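Local coordinates for uncharacterized protein AF_0941 (Archaeoglobus fulgidus, PDB 1YOZ) that is of unknown function but is a small all-helical archaeal protein of the AF0941-like family, at residues Pro99-Ile102 with Asn103-Leu107. Numbering follows the deposited sequence.
Sequences PEVI and NEIAL
V101 and I105, one turn apart, form the tight side of this helical stretch. CG1 of V101 meets CD1 of I105 at 3.9 Å, and the two side chains cross obliquely. The V101 branch in contact is the one anti to the backbone N (chi1 168°). The extended I105 chain also runs back over the carbonyl of V101, with I105 CG1 3.4 Å from V101 O. V101 O also accepts the I105 N-H, N to O 2.9 Å. These are the first two and a half turns of helix 99-113, the last helix of an all-helical fold. Regular i to i+4 backbone bonds begin with N103 N to P99 O, 3.0 Å. The bond from A106 N to I102 O is nearly straight (173°). I105 is buried against F36 and F39 of helix 32-51 and L75 of helix 75-88. I102 and A106 face V71 of helix 57-73. The exposed, looser side carries P99, E100 and N103. There N103 folds its amide back beside P99 O, with N103 CG 3.2 Å from P99 O, but makes no hydrogen bond to it. E104, though exposed, still touches F36. CB of E100 approaches OE2 of E104 to 4.1 Å.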
loop_
_atom_site.group_PDB
_atom_site.type_symbol
_atom_site.label_atom_id
_atom_site.label_comp_id
_atom_site.label_asym_id
_atom_site.label_seq_id
_atom_site.Cartn_x
_atom_site.Cartn_y
_atom_site.Cartn_z
ATOM N N PRO B 99 3.260 10.145 -18.417
ATOM C CA PRO B 99 3.243 11.026 -17.244
ATOM C C PRO B 99 1.965 11.839 -17.090
ATOM O O PRO B 99 1.466 12.011 -15.963
ATOM C CB PRO B 99 4.448 11.949 -17.473
ATOM C CG PRO B 99 5.467 11.021 -18.208
ATOM C CD PRO B 99 4.566 10.152 -19.111
ATOM N N GLU B 100 1.425 12.323 -18.208
ATOM C CA GLU B 100 0.171 13.077 -18.167
ATOM C C GLU B 100 -0.967 12.206 -17.651
ATOM O O GLU B 100 -1.887 12.703 -17.016
ATOM C CB GLU B 100 -0.188 13.655 -19.546
ATOM C CG GLU B 100 0.911 14.467 -20.218
ATOM C CD GLU B 100 2.158 13.641 -20.621
ATOM O OE1 GLU B 100 2.005 12.486 -21.108
ATOM O OE2 GLU B 100 3.297 14.157 -20.437
ATOM N N VAL B 101 -0.941 10.901 -17.955
ATOM C CA VAL B 101 -2.056 10.029 -17.532
ATOM C C VAL B 101 -1.986 9.812 -15.993
ATOM O O VAL B 101 -2.974 9.945 -15.286
ATOM C CB VAL B 101 -2.144 8.720 -18.390
ATOM C CG1 VAL B 101 -3.132 7.654 -17.741
ATOM C CG2 VAL B 101 -2.604 9.074 -19.785
ATOM N N ILE B 102 -0.793 9.529 -15.495
ATOM C CA ILE B 102 -0.536 9.514 -14.050
ATOM C C ILE B 102 -1.111 10.753 -13.384
ATOM O O ILE B 102 -1.878 10.632 -12.431
ATOM C CB ILE B 102 0.964 9.314 -13.722
ATOM C CG1 ILE B 102 1.430 7.986 -14.310
ATOM C CG2 ILE B 102 1.251 9.380 -12.184
ATOM C CD1 ILE B 102 2.867 7.664 -14.101
ATOM N N ASN B 103 -0.743 11.939 -13.884
ATOM C CA ASN B 103 -1.292 13.190 -13.340
ATOM C C ASN B 103 -2.805 13.220 -13.362
ATOM O O ASN B 103 -3.409 13.653 -12.389
ATOM C CB ASN B 103 -0.692 14.469 -13.990
ATOM C CG ASN B 103 0.828 14.472 -13.961
ATOM O OD1 ASN B 103 1.437 13.737 -13.199
ATOM N ND2 ASN B 103 1.449 15.303 -14.800
ATOM N N GLU B 104 -3.427 12.799 -14.469
ATOM C CA GLU B 104 -4.892 12.897 -14.563
ATOM C C GLU B 104 -5.603 11.923 -13.619
ATOM O O GLU B 104 -6.683 12.222 -13.160
ATOM C CB GLU B 104 -5.398 12.641 -15.977
ATOM C CG GLU B 104 -5.181 13.791 -16.956
ATOM C CD GLU B 104 -4.953 13.297 -18.383
ATOM O OE1 GLU B 104 -5.496 12.217 -18.748
ATOM O OE2 GLU B 104 -4.231 13.999 -19.142
ATOM N N ILE B 105 -5.017 10.747 -13.387
ATOM C CA ILE B 105 -5.600 9.758 -12.416
ATOM C C ILE B 105 -5.553 10.357 -10.998
ATOM O O ILE B 105 -6.551 10.380 -10.288
ATOM C CB ILE B 105 -4.839 8.411 -12.478
ATOM C CG1 ILE B 105 -5.044 7.702 -13.835
ATOM C CG2 ILE B 105 -5.314 7.465 -11.408
ATOM C CD1 ILE B 105 -4.004 6.571 -14.096
ATOM N N ALA B 106 -4.388 10.892 -10.604
ATOM C CA ALA B 106 -4.226 11.513 -9.254
ATOM C C ALA B 106 -5.244 12.597 -9.077
ATOM O O ALA B 106 -5.924 12.702 -8.041
ATOM C CB ALA B 106 -2.840 12.105 -9.089
ATOM N N LEU B 107 -5.317 13.447 -10.099
ATOM C CA LEU B 107 -6.224 14.571 -10.092
ATOM C C LEU B 107 -7.677 14.094 -10.015
ATOM O O LEU B 107 -8.491 14.682 -9.305
ATOM C CB LEU B 107 -5.963 15.465 -11.330
ATOM C CG LEU B 107 -4.822 16.503 -11.205
ATOM C CD1 LEU B 107 -4.606 17.245 -12.565
ATOM C CD2 LEU B 107 -5.047 17.489 -10.064
#